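2-Keto-3-deoxy-(6-phospho-)gluconate aldolase (PDB 2R91) is an archaeal aldolase of the dihydrodipicolinate synthetase family, built on a closed eight-stranded parallel beta/alpha (TIM) barrel and assembled from four chains. Local coordinates at residues 40-45 and 241-246; 198-203 and 225-230; 231-236 and 274-279. One frame throughout, in Å; residues are numbered along the deposited sequence.

Contact 1 of 3, residues 40-45 and 241-246. With SO4 (sulfate ion), chain E.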
ATOM      1  N   GLY A  40      -1.574  -8.066 -24.397  1.00 18.35           N
ATOM      2  CA  GLY A  40      -1.259  -7.211 -23.233  1.00 18.46           C
ATOM      3  C   GLY A  40      -2.415  -7.331 -22.261  1.00 17.56           C
ATOM      4  O   GLY A  40      -3.332  -8.113 -22.511  1.00 15.72           O
ATOM      5  N   THR A  41      -2.394  -6.580 -21.152  1.00 16.19           N
ATOM      6  CA  THR A  41      -3.532  -6.639 -20.220  1.00 16.94           C
ATOM      7  C   THR A  41      -4.819  -6.221 -20.889  1.00 14.94           C
ATOM      8  O   THR A  41      -5.860  -6.844 -20.685  1.00 16.40           O
ATOM      9  CB  THR A  41      -3.279  -5.754 -18.961  1.00 17.37           C
ATOM     10  OG1 THR A  41      -2.094  -6.224 -18.351  1.00 18.88           O
ATOM     11  CG2 THR A  41      -4.442  -5.855 -17.969  1.00 17.13           C
ATOM     12  N   THR A  42      -4.770  -5.164 -21.695  1.00 14.90           N
ATOM     13  CA  THR A  42      -5.948  -4.729 -22.446  1.00 17.66           C
ATOM     14  C   THR A  42      -6.468  -5.860 -23.406  1.00 17.80           C
ATOM     15  O   THR A  42      -7.692  -5.955 -23.647  1.00 17.53           O
ATOM     16  CB  THR A  42      -5.652  -3.417 -23.231  1.00 17.96           C
ATOM     17  OG1 THR A  42      -5.277  -2.408 -22.292  1.00 20.03           O
ATOM     18  CG2 THR A  42      -6.876  -2.941 -24.046  1.00 16.80           C
ATOM     19  N   GLY A  43      -5.532  -6.693 -23.908  1.00 17.31           N
ATOM     20  CA  GLY A  43      -5.864  -7.895 -24.725  1.00 16.84           C
ATOM     21  C   GLY A  43      -6.211  -9.131 -23.905  1.00 17.47           C
ATOM     22  O   GLY A  43      -6.339 -10.252 -24.447  1.00 17.30           O
ATOM     23  N   LEU A  44      -6.381  -8.952 -22.591  1.00 15.99           N
ATOM     24  CA  LEU A  44      -6.709 -10.055 -21.675  1.00 17.53           C
ATOM     25  C   LEU A  44      -5.642 -11.155 -21.623  1.00 17.71           C
ATOM     26  O   LEU A  44      -5.962 -12.307 -21.355  1.00 17.95           O
ATOM     27  CB  LEU A  44      -8.057 -10.706 -22.025  1.00 19.57           C
ATOM     28  CG  LEU A  44      -9.378  -9.944 -21.902  1.00 22.74           C
ATOM     29  CD1 LEU A  44     -10.530 -10.901 -21.738  1.00 23.08           C
ATOM     30  CD2 LEU A  44      -9.361  -8.839 -20.819  1.00 21.60           C
ATOM     31  N   GLY A  45      -4.388 -10.784 -21.837  1.00 16.82           N
ATOM     32  CA  GLY A  45      -3.293 -11.754 -21.981  1.00 17.78           C
ATOM     33  C   GLY A  45      -3.289 -12.919 -21.012  1.00 18.78           C
ATOM     34  O   GLY A  45      -3.306 -14.074 -21.430  1.00 18.83           O
ATOM     35  N   ALA A 241     -13.822  -4.449 -19.827  1.00 18.38           N
ATOM     36  CA  ALA A 241     -15.014  -4.672 -20.677  1.00 16.75           C
ATOM     37  C   ALA A 241     -15.472  -3.430 -21.448  1.00 18.28           C
ATOM     38  O   ALA A 241     -15.934  -3.512 -22.603  1.00 17.02           O
ATOM     39  CB  ALA A 241     -16.165  -5.241 -19.849  1.00 15.73           C
ATOM     40  N   ALA A 242     -15.358  -2.262 -20.819  1.00 17.58           N
ATOM     41  CA  ALA A 242     -15.800  -1.020 -21.444  1.00 17.29           C
ATOM     42  C   ALA A 242     -14.989  -0.638 -22.694  1.00 17.61           C
ATOM     43  O   ALA A 242     -15.523  -0.019 -23.618  1.00 17.79           O
ATOM     44  CB  ALA A 242     -15.800   0.171 -20.377  1.00 17.54           C
ATOM     45  N   VAL A 243     -13.713  -1.037 -22.741  1.00 17.59           N
ATOM     46  CA  VAL A 243     -12.848  -0.700 -23.876  1.00 17.99           C
ATOM     47  C   VAL A 243     -13.523  -1.124 -25.194  1.00 18.10           C
ATOM     48  O   VAL A 243     -13.482  -0.384 -26.194  1.00 18.21           O
ATOM     49  CB  VAL A 243     -11.421  -1.356 -23.726  1.00 17.54           C
ATOM     50  CG1 VAL A 243     -10.600  -1.246 -25.039  1.00 17.79           C
ATOM     51  CG2 VAL A 243     -10.634  -0.753 -22.583  1.00 16.44           C
ATOM     52  N   TYR A 244     -14.161  -2.297 -25.179  1.00 17.68           N
ATOM     53  CA  TYR A 244     -14.821  -2.850 -26.372  1.00 18.04           C
ATOM     54  C   TYR A 244     -15.991  -1.979 -26.803  1.00 19.72           C
ATOM     55  O   TYR A 244     -16.169  -1.697 -28.005  1.00 18.92           O
ATOM     56  CB  TYR A 244     -15.400  -4.232 -26.051  1.00 18.48           C
ATOM     57  CG  TYR A 244     -14.392  -5.326 -25.836  1.00 17.73           C
ATOM     58  CD1 TYR A 244     -14.115  -6.265 -26.866  1.00 16.90           C
ATOM     59  CD2 TYR A 244     -13.733  -5.468 -24.596  1.00 17.66           C
ATOM     60  CE1 TYR A 244     -13.179  -7.299 -26.651  1.00 16.62           C
ATOM     61  CE2 TYR A 244     -12.796  -6.487 -24.379  1.00 16.46           C
ATOM     62  CZ  TYR A 244     -12.548  -7.421 -25.422  1.00 17.62           C
ATOM     63  OH  TYR A 244     -11.631  -8.450 -25.198  1.00 18.41           O
ATOM     64  N   GLU A 245     -16.794  -1.540 -25.826  1.00 18.61           N
ATOM     65  CA  GLU A 245     -17.922  -0.660 -26.154  1.00 19.74           C
ATOM     66  C   GLU A 245     -17.441   0.714 -26.630  1.00 19.15           C
ATOM     67  O   GLU A 245     -18.044   1.302 -27.546  1.00 19.50           O
ATOM     68  CB  GLU A 245     -18.924  -0.564 -24.979  1.00 20.35           C
ATOM     69  CG  GLU A 245     -20.152   0.334 -25.233  1.00 23.00           C
ATOM     70  CD  GLU A 245     -21.059  -0.217 -26.341  1.00 25.39           C
ATOM     71  OE1 GLU A 245     -20.943  -1.406 -26.672  1.00 26.40           O
ATOM     72  OE2 GLU A 245     -21.871   0.552 -26.886  1.00 28.32           O
ATOM     73  N   LEU A 246     -16.355   1.226 -26.031  1.00 18.03           N
ATOM     74  CA  LEU A 246     -15.747   2.473 -26.501  1.00 18.14           C
ATOM     75  C   LEU A 246     -15.299   2.381 -27.976  1.00 18.84           C
ATOM     76  O   LEU A 246     -15.460   3.332 -28.752  1.00 17.66           O
ATOM     77  CB  LEU A 246     -14.583   2.908 -25.601  1.00 16.53           C
ATOM     78  CG  LEU A 246     -14.971   3.291 -24.158  1.00 18.34           C
ATOM     79  CD1 LEU A 246     -13.728   3.589 -23.342  1.00 18.33           C
ATOM     80  CD2 LEU A 246     -15.942   4.517 -24.144  1.00 18.01           C
TER
HETATM   81  S   SO4 E   1      -2.130  -2.444 -21.085  1.00 36.51           S
HETATM   82  O1  SO4 E   1      -0.991  -2.531 -20.132  1.00 30.51           O
HETATM   83  O2  SO4 E   1      -1.912  -1.162 -21.799  1.00 36.11           O
HETATM   84  O3  SO4 E   1      -2.370  -3.588 -21.947  1.00 33.32           O
HETATM   85  O4  SO4 E   1      -3.430  -2.353 -20.375  1.00 37.37           O
HETATM   86  O   HOH W   1      -9.112  -8.007 -24.757  1.00 18.98           O
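A sparse, water-bridged contact joins the loop after barrel strand 35-38 to helix 239-251, beside a bound sulfate. Its apolar part is a methyl pair, CG2 of Thr42 meeting CG1 of Val243 at 4.2 Å. Separately, the Leu44 branch point CG makes a loose van der Waals approach to the Tyr244 hydroxyl OH, at 4.3 Å. The polar link is a water that donates to Thr42 O at 2.7 Å and to Tyr244 OH at 2.6 Å; the same hydroxyl also bonds Thr9 O.

Residues 41-44 form a type I beta turn, closed by Leu44 N bonding Thr41 O at 2.9 Å. The turn presents Thr42 with its two branches divided. CG2 stands anti to the backbone N and packs against the helix; OG1, beside that N (chi1 -59°), donates to sulfate O4 at 2.7 Å. Thr42 N grips sulfate O3 at 2.9 Å in a nearly straight bond, 176° at the hydrogen. The anion probably came from the crystallisation liquor; Tyr128, Lys153 and Thr155 also hydrogen-bond it.

Of the four residues that touch, all but Thr42 are buried. Phe102 of the second subunit packs on Thr41 and Leu44, whereas on the helix side Ala242 and Leu246 lie against helices 217-237 and 267-276, so that helix 239-251 is sandwiched between the strand-end loop and its helical neighbours.

Contact 2 of 3, residues 198-203 and 225-230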
ATOM      1  N   ALA A 198      -5.620   3.675 -27.605  1.00 16.28           N
ATOM      2  CA  ALA A 198      -5.339   3.501 -29.041  1.00 16.78           C
ATOM      3  C   ALA A 198      -6.340   2.550 -29.701  1.00 17.42           C
ATOM      4  O   ALA A 198      -6.473   2.549 -30.920  1.00 17.38           O
ATOM      5  CB  ALA A 198      -3.899   3.051 -29.290  1.00 17.67           C
ATOM      6  N   ASN A 199      -7.038   1.745 -28.908  1.00 16.46           N
ATOM      7  CA  ASN A 199      -8.117   0.937 -29.464  1.00 18.37           C
ATOM      8  C   ASN A 199      -9.295   1.756 -29.961  1.00 18.32           C
ATOM      9  O   ASN A 199      -9.845   1.467 -31.013  1.00 19.19           O
ATOM     10  CB  ASN A 199      -8.643  -0.084 -28.452  1.00 17.85           C
ATOM     11  CG  ASN A 199      -7.688  -1.226 -28.262  1.00 18.88           C
ATOM     12  OD1 ASN A 199      -7.603  -2.112 -29.118  1.00 17.94           O
ATOM     13  ND2 ASN A 199      -6.918  -1.186 -27.176  1.00 16.76           N
ATOM     14  N   TYR A 200      -9.732   2.730 -29.155  1.00 17.33           N
ATOM     15  CA  TYR A 200     -10.993   3.424 -29.454  1.00 17.73           C
ATOM     16  C   TYR A 200     -10.825   4.840 -29.973  1.00 17.71           C
ATOM     17  O   TYR A 200     -11.710   5.328 -30.658  1.00 18.83           O
ATOM     18  CB  TYR A 200     -11.956   3.390 -28.257  1.00 17.57           C
ATOM     19  CG  TYR A 200     -11.367   3.789 -26.900  1.00 18.02           C
ATOM     20  CD1 TYR A 200     -11.371   5.118 -26.475  1.00 18.76           C
ATOM     21  CD2 TYR A 200     -10.894   2.815 -26.011  1.00 17.77           C
ATOM     22  CE1 TYR A 200     -10.860   5.470 -25.201  1.00 18.54           C
ATOM     23  CE2 TYR A 200     -10.391   3.149 -24.757  1.00 18.23           C
ATOM     24  CZ  TYR A 200     -10.394   4.485 -24.354  1.00 18.82           C
ATOM     25  OH  TYR A 200      -9.891   4.817 -23.112  1.00 18.47           O
ATOM     26  N   LEU A 201      -9.708   5.493 -29.651  1.00 17.27           N
ATOM     27  CA  LEU A 201      -9.447   6.861 -30.118  1.00 17.97           C
ATOM     28  C   LEU A 201      -8.016   7.078 -30.573  1.00 17.93           C
ATOM     29  O   LEU A 201      -7.329   8.000 -30.105  1.00 16.87           O
ATOM     30  CB  LEU A 201      -9.838   7.918 -29.032  1.00 19.21           C
ATOM     31  CG  LEU A 201     -11.337   8.160 -28.961  1.00 19.75           C
ATOM     32  CD1 LEU A 201     -11.743   8.864 -27.636  1.00 21.57           C
ATOM     33  CD2 LEU A 201     -11.793   8.959 -30.202  1.00 19.36           C
ATOM     34  N   PRO A 202      -7.549   6.244 -31.533  1.00 18.64           N
ATOM     35  CA  PRO A 202      -6.186   6.417 -32.033  1.00 18.55           C
ATOM     36  C   PRO A 202      -5.991   7.823 -32.605  1.00 18.63           C
ATOM     37  O   PRO A 202      -4.903   8.369 -32.505  1.00 19.29           O
ATOM     38  CB  PRO A 202      -6.094   5.355 -33.176  1.00 19.04           C
ATOM     39  CG  PRO A 202      -7.530   5.055 -33.563  1.00 18.64           C
ATOM     40  CD  PRO A 202      -8.252   5.130 -32.202  1.00 18.44           C
ATOM     41  N   GLU A 203      -7.031   8.384 -33.223  1.00 19.09           N
ATOM     42  CA  GLU A 203      -6.895   9.710 -33.840  1.00 22.25           C
ATOM     43  C   GLU A 203      -6.684  10.789 -32.778  1.00 21.18           C
ATOM     44  O   GLU A 203      -6.061  11.788 -33.045  1.00 21.01           O
ATOM     45  CB  GLU A 203      -8.079  10.051 -34.746  1.00 24.27           C
ATOM     46  CG  GLU A 203      -9.477  10.063 -34.093  1.00 28.43           C
ATOM     47  CD  GLU A 203     -10.170   8.674 -34.070  1.00 30.20           C
ATOM     48  OE1 GLU A 203      -9.634   7.740 -33.495  1.00 29.77           O
ATOM     49  OE2 GLU A 203     -11.266   8.520 -34.643  1.00 34.52           O
ATOM     50  N   PHE A 225      -7.014  15.861 -21.343  1.00 19.58           N
ATOM     51  CA  PHE A 225      -8.037  15.967 -20.318  1.00 19.00           C
ATOM     52  C   PHE A 225      -9.364  15.397 -20.825  1.00 19.08           C
ATOM     53  O   PHE A 225     -10.110  14.766 -20.077  1.00 17.55           O
ATOM     54  CB  PHE A 225      -8.218  17.434 -19.879  1.00 20.66           C
ATOM     55  CG  PHE A 225      -7.079  17.972 -19.038  1.00 21.41           C
ATOM     56  CD1 PHE A 225      -6.236  17.110 -18.326  1.00 21.06           C
ATOM     57  CD2 PHE A 225      -6.875  19.363 -18.930  1.00 21.16           C
ATOM     58  CE1 PHE A 225      -5.167  17.625 -17.534  1.00 21.99           C
ATOM     59  CE2 PHE A 225      -5.832  19.879 -18.151  1.00 20.30           C
ATOM     60  CZ  PHE A 225      -4.985  19.013 -17.444  1.00 21.16           C
ATOM     61  N   LEU A 226      -9.654  15.620 -22.100  1.00 19.61           N
ATOM     62  CA  LEU A 226     -10.836  15.017 -22.714  1.00 21.16           C
ATOM     63  C   LEU A 226     -10.782  13.484 -22.650  1.00 19.41           C
ATOM     64  O   LEU A 226     -11.766  12.823 -22.328  1.00 19.22           O
ATOM     65  CB  LEU A 226     -10.933  15.460 -24.167  1.00 23.83           C
ATOM     66  CG  LEU A 226     -12.318  15.363 -24.765  1.00 29.07           C
ATOM     67  CD1 LEU A 226     -13.289  16.421 -24.051  1.00 30.65           C
ATOM     68  CD2 LEU A 226     -12.239  15.594 -26.257  1.00 30.21           C
ATOM     69  N   LEU A 227      -9.625  12.928 -22.981  1.00 19.68           N
ATOM     70  CA  LEU A 227      -9.394  11.477 -22.846  1.00 19.05           C
ATOM     71  C   LEU A 227      -9.585  10.988 -21.407  1.00 18.45           C
ATOM     72  O   LEU A 227     -10.245   9.959 -21.172  1.00 17.35           O
ATOM     73  CB  LEU A 227      -7.970  11.129 -23.316  1.00 19.02           C
ATOM     74  CG  LEU A 227      -7.550   9.642 -23.124  1.00 20.00           C
ATOM     75  CD1 LEU A 227      -8.550   8.692 -23.829  1.00 20.70           C
ATOM     76  CD2 LEU A 227      -6.114   9.398 -23.601  1.00 19.99           C
ATOM     77  N   ASP A 228      -9.009  11.714 -20.439  1.00 17.12           N
ATOM     78  CA  ASP A 228      -9.176  11.373 -19.011  1.00 19.28           C
ATOM     79  C   ASP A 228     -10.651  11.253 -18.595  1.00 19.01           C
ATOM     80  O   ASP A 228     -11.031  10.339 -17.862  1.00 18.86           O
ATOM     81  CB  ASP A 228      -8.448  12.402 -18.123  1.00 19.72           C
ATOM     82  CG  ASP A 228      -6.953  12.390 -18.335  1.00 21.49           C
ATOM     83  OD1 ASP A 228      -6.427  11.346 -18.807  1.00 21.12           O
ATOM     84  OD2 ASP A 228      -6.295  13.401 -18.000  1.00 21.22           O
ATOM     85  N   GLU A 229     -11.493  12.165 -19.086  1.00 20.11           N
ATOM     86  CA  GLU A 229     -12.918  12.144 -18.748  1.00 22.78           C
ATOM     87  C   GLU A 229     -13.568  10.883 -19.281  1.00 20.51           C
ATOM     88  O   GLU A 229     -14.433  10.300 -18.644  1.00 18.51           O
ATOM     89  CB  GLU A 229     -13.628  13.321 -19.396  1.00 24.71           C
ATOM     90  CG  GLU A 229     -13.215  14.681 -18.840  1.00 30.15           C
ATOM     91  CD  GLU A 229     -13.915  15.855 -19.564  1.00 31.65           C
ATOM     92  OE1 GLU A 229     -14.963  15.632 -20.267  1.00 33.71           O
ATOM     93  OE2 GLU A 229     -13.400  16.995 -19.414  1.00 35.75           O
ATOM     94  N   ILE A 230     -13.150  10.479 -20.475  1.00 19.64           N
ATOM     95  CA  ILE A 230     -13.707   9.269 -21.109  1.00 18.22           C
ATOM     96  C   ILE A 230     -13.258   8.035 -20.341  1.00 17.53           C
ATOM     97  O   ILE A 230     -14.067   7.188 -19.987  1.00 18.21           O
ATOM     98  CB  ILE A 230     -13.294   9.205 -22.610  1.00 17.48           C
ATOM     99  CG1 ILE A 230     -14.039  10.292 -23.413  1.00 18.49           C
ATOM    100  CG2 ILE A 230     -13.592   7.795 -23.194  1.00 19.11           C
ATOM    101  CD1 ILE A 230     -13.402  10.617 -24.795  1.00 19.38           C
TER
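This contact belongs to the apolar core where the end of the barrel meets the C-terminal helices: the turn leading into helix 202-213 packs against the middle of helix 217-237. Leu201 occupies the N-cap position of helix 202-213, and its CA and that of Leu227 are the nearest pair of the two backbones, 8.6 Å apart. That spacing leaves the whole interface to side chains, and no hydrogen bond crosses it.

Four residues carry the contact, all of them buried. The shortest approach is between two methyl ends: Leu201 CD1 and Ile230 CD1 reach toward each other tip to tip and stop 3.7 Å apart. The Tyr200 and Ile230 side chains slide past each other in opposite directions, with Ile230 CG2 4.1 Å from Tyr200 CE1. The Leu227 side chain crosses that of Tyr200 at about a right angle, its CD1 4.2 Å from Tyr200 CE1. Both aliphatic groups approach the ring obliquely, whereas Leu201 CD1 sits in the ring plane at the edge. The Tyr200 ring is therefore bordered both by its chain neighbour and by the helix. Its CB already points toward helix 217-237, and chi1 of 49°, with CG between the backbone N and the carbonyl carbon, sets where the ring lies from there.

Around these groups, Phe250 of helix 239-251 covers Leu201 and Ile230, and Leu204 and Leu205 of helix 202-213 touch Leu227. The Tyr200 hydroxyl bonds the hydroxyl of Tyr239.

Chemically, cohesion here comes from dispersion and the exclusion of water among one aromatic and three branched aliphatic side chains. The one polar side-chain atom of the four residues, Tyr200 OH, is satisfied by Tyr239, so burying the ring leaves no hydroxyl without a partner.

Contact 3 of 3, residues 231-236 and 274-279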
ATOM      1  N   VAL A 231     -11.962   7.935 -20.072  1.00 18.49           N
ATOM      2  CA  VAL A 231     -11.432   6.860 -19.218  1.00 21.10           C
ATOM      3  C   VAL A 231     -12.137   6.749 -17.839  1.00 22.42           C
ATOM      4  O   VAL A 231     -12.516   5.642 -17.384  1.00 22.02           O
ATOM      5  CB  VAL A 231      -9.916   7.047 -19.018  1.00 20.78           C
ATOM      6  CG1 VAL A 231      -9.342   6.045 -18.006  1.00 20.51           C
ATOM      7  CG2 VAL A 231      -9.196   6.918 -20.389  1.00 20.30           C
ATOM      8  N   GLU A 232     -12.314   7.898 -17.191  1.00 21.20           N
ATOM      9  CA  GLU A 232     -13.003   7.972 -15.912  1.00 22.78           C
ATOM     10  C   GLU A 232     -14.413   7.384 -15.973  1.00 21.54           C
ATOM     11  O   GLU A 232     -14.784   6.609 -15.104  1.00 20.88           O
ATOM     12  CB  GLU A 232     -13.005   9.431 -15.400  1.00 25.65           C
ATOM     13  CG  GLU A 232     -11.690   9.791 -14.735  1.00 30.54           C
ATOM     14  CD  GLU A 232     -11.402  11.294 -14.674  1.00 33.28           C
ATOM     15  OE1 GLU A 232     -12.345  12.108 -14.784  1.00 33.53           O
ATOM     16  OE2 GLU A 232     -10.195  11.638 -14.521  1.00 35.77           O
ATOM     17  N   SER A 233     -15.196   7.730 -16.991  1.00 20.69           N
ATOM     18  CA  SER A 233     -16.538   7.145 -17.107  1.00 22.47           C
ATOM     19  C   SER A 233     -16.467   5.619 -17.293  1.00 22.46           C
ATOM     20  O   SER A 233     -17.250   4.874 -16.683  1.00 22.26           O
ATOM     21  CB  SER A 233     -17.328   7.747 -18.270  1.00 22.86           C
ATOM     22  OG  SER A 233     -17.565   9.133 -18.066  1.00 25.15           O
ATOM     23  N   ALA A 234     -15.523   5.173 -18.121  1.00 20.34           N
ATOM     24  CA  ALA A 234     -15.366   3.741 -18.430  1.00 21.33           C
ATOM     25  C   ALA A 234     -14.934   2.932 -17.211  1.00 21.31           C
ATOM     26  O   ALA A 234     -15.391   1.832 -16.992  1.00 21.03           O
ATOM     27  CB  ALA A 234     -14.364   3.561 -19.583  1.00 19.35           C
ATOM     28  N   ARG A 235     -14.050   3.497 -16.412  1.00 23.41           N
ATOM     29  CA  ARG A 235     -13.563   2.821 -15.215  1.00 26.86           C
ATOM     30  C   ARG A 235     -14.707   2.574 -14.269  1.00 26.67           C
ATOM     31  O   ARG A 235     -14.707   1.624 -13.500  1.00 25.10           O
ATOM     32  CB  ARG A 235     -12.501   3.656 -14.504  1.00 28.57           C
ATOM     33  CG  ARG A 235     -11.155   3.763 -15.219  1.00 32.58           C
ATOM     34  CD  ARG A 235     -10.127   4.074 -14.157  1.00 36.32           C
ATOM     35  NE  ARG A 235      -8.833   4.622 -14.572  1.00 40.45           N
ATOM     36  CZ  ARG A 235      -7.915   4.000 -15.313  1.00 42.86           C
ATOM     37  NH1 ARG A 235      -8.139   2.781 -15.867  1.00 43.78           N
ATOM     38  NH2 ARG A 235      -6.761   4.631 -15.547  1.00 43.14           N
ATOM     39  N   HIS A 236     -15.695   3.452 -14.333  1.00 28.84           N
ATOM     40  CA  HIS A 236     -16.829   3.348 -13.449  1.00 31.60           C
ATOM     41  C   HIS A 236     -17.606   2.024 -13.647  1.00 31.38           C
ATOM     42  O   HIS A 236     -18.084   1.442 -12.672  1.00 30.68           O
ATOM     43  CB  HIS A 236     -17.699   4.640 -13.538  1.00 34.99           C
ATOM     44  CG  HIS A 236     -18.711   4.748 -12.453  1.00 38.91           C
ATOM     45  ND1 HIS A 236     -20.068   4.851 -12.703  1.00 41.37           N
ATOM     46  CD2 HIS A 236     -18.571   4.725 -11.102  1.00 40.21           C
ATOM     47  CE1 HIS A 236     -20.722   4.888 -11.552  1.00 41.73           C
ATOM     48  NE2 HIS A 236     -19.838   4.802 -10.565  1.00 42.07           N
ATOM     49  N   ARG A 274     -22.600   4.967 -23.294  1.00 21.41           N
ATOM     50  CA  ARG A 274     -22.795   5.756 -24.511  1.00 25.69           C
ATOM     51  C   ARG A 274     -23.213   7.186 -24.149  1.00 23.53           C
ATOM     52  O   ARG A 274     -22.708   8.145 -24.721  1.00 23.31           O
ATOM     53  CB  ARG A 274     -23.857   5.148 -25.425  1.00 26.80           C
ATOM     54  CG  ARG A 274     -23.499   3.798 -26.058  1.00 30.74           C
ATOM     55  CD  ARG A 274     -24.793   3.112 -26.583  1.00 32.22           C
ATOM     56  NE  ARG A 274     -24.587   1.704 -26.929  1.00 36.18           N
ATOM     57  CZ  ARG A 274     -25.532   0.766 -26.877  1.00 37.28           C
ATOM     58  NH1 ARG A 274     -26.764   1.068 -26.446  1.00 36.80           N
ATOM     59  NH2 ARG A 274     -25.231  -0.492 -27.245  1.00 38.56           N
ATOM     60  N   ALA A 275     -24.104   7.318 -23.173  1.00 24.10           N
ATOM     61  CA  ALA A 275     -24.559   8.649 -22.732  1.00 24.20           C
ATOM     62  C   ALA A 275     -23.449   9.374 -21.962  1.00 23.88           C
ATOM     63  O   ALA A 275     -23.256  10.594 -22.085  1.00 24.79           O
ATOM     64  CB  ALA A 275     -25.806   8.509 -21.855  1.00 25.31           C
ATOM     65  N   ALA A 276     -22.706   8.615 -21.167  1.00 22.79           N
ATOM     66  CA  ALA A 276     -21.616   9.185 -20.371  1.00 22.79           C
ATOM     67  C   ALA A 276     -20.534   9.858 -21.203  1.00 22.81           C
ATOM     68  O   ALA A 276     -19.925  10.834 -20.758  1.00 22.29           O
ATOM     69  CB  ALA A 276     -21.010   8.140 -19.472  1.00 21.58           C
ATOM     70  N   VAL A 277     -20.287   9.369 -22.414  1.00 22.28           N
ATOM     71  CA  VAL A 277     -19.190   9.939 -23.201  1.00 24.97           C
ATOM     72  C   VAL A 277     -19.696  10.809 -24.366  1.00 27.64           C
ATOM     73  O   VAL A 277     -18.902  11.308 -25.158  1.00 27.86           O
ATOM     74  CB  VAL A 277     -18.228   8.829 -23.754  1.00 24.22           C
ATOM     75  CG1 VAL A 277     -17.670   7.962 -22.605  1.00 21.58           C
ATOM     76  CG2 VAL A 277     -18.931   7.962 -24.840  1.00 22.38           C
ATOM     77  N   ALA A 278     -21.014  10.959 -24.486  1.00 29.78           N
ATOM     78  CA  ALA A 278     -21.590  11.661 -25.633  1.00 32.64           C
ATOM     79  C   ALA A 278     -21.098  13.118 -25.739  1.00 34.83           C
ATOM     80  O   ALA A 278     -20.806  13.604 -26.827  1.00 35.76           O
ATOM     81  CB  ALA A 278     -23.111  11.593 -25.587  1.00 32.82           C
ATOM     82  N   LYS A 279     -21.001  13.794 -24.610  1.00 37.60           N
ATOM     83  CA  LYS A 279     -20.508  15.159 -24.563  1.00 41.30           C
ATOM     84  C   LYS A 279     -19.038  15.238 -25.011  1.00 42.80           C
ATOM     85  O   LYS A 279     -18.714  15.969 -25.964  1.00 42.54           O
ATOM     86  CB  LYS A 279     -20.694  15.711 -23.156  1.00 43.13           C
ATOM     87  CG  LYS A 279     -19.846  16.915 -22.821  1.00 46.13           C
ATOM     88  CD  LYS A 279     -20.369  18.175 -23.430  1.00 47.56           C
ATOM     89  CE  LYS A 279     -19.874  19.362 -22.612  1.00 49.38           C
ATOM     90  NZ  LYS A 279     -20.100  20.640 -23.333  1.00 50.41           N
TER
HETATM   91  O   HOH W   2     -17.059  10.909 -20.122  1.00 31.25           O
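The backbones come nearest at Ser233 and Ala276, whose CA atoms are 6.4 Å apart, where the later part of helix 217-237 passes the chain of helices 267-276 and 278-282. The 6.4 Å spacing of those CA atoms is consistent with the small side chains that face each other there.

Ser233 and Ala276 both direct their CB toward the opposite segment. The single methyl of Ala276 is met by two atoms of the serine at once, lying 3.9 Å from Ser233 CB and also 3.9 Å from Ser233 OG. Val277, the next residue along, adds a looser contact through one branch: its CG1 comes to 4.4 Å from Ser233 CB.

No direct hydrogen bond spans the segments, but a water does. It lies 2.8 Å from Ser233 OG and donates to Ala276 O at 2.9 Å, whereas Ser233 OG and Ala276 O are themselves 4.0 Å apart. OG stands beside its own backbone N, with chi1 at -64°, and in that position it also makes a weak hydrogen bond to Glu229 O, one turn earlier in the helix.

Neighbours of Ser233 on helix 217-237 reach other parts of the assembly: Ala234 packs on Tyr239, Ala242 and Leu246 of helix 239-251, while Glu232 forms a salt bridge with Arg167 of the third subunit.

With only 91 Å² buried in total, this is a small junction of mixed character. The apolar part rests on the Ala276 methyl and, more loosely, Val277 CG1 against the Ser233 methylene. The hydroxyl is shared between a carbonyl of its own helix and the water, which, by donating to Ala276 O while contacting Ser233 OG, bridges the two segments.

The three contacts lie 11 to 15 Å apart, centre to centre. Contacts 1 and 2 join loops that follow barrel strands to the C-terminal helices, while contact 3 joins those helices to one another. Contacts 2 and 3 share helix 217-237 and follow one another along the chain; contact 2 is nested within the loop closed by contact 1, whereas contacts 1 and 3 interleave. Helix 239-251 links contact 1 to both others: Leu246 touches Tyr200, Ala234 and Val277, and Glu245 OE2 forms a 3.0 Å salt bridge with Arg274 NE. Ile230 CG2 also meets Val277 CG1. A chain of touching residues thus leads from the sulfate-binding loop, through helix 239-251, to segment 274-279.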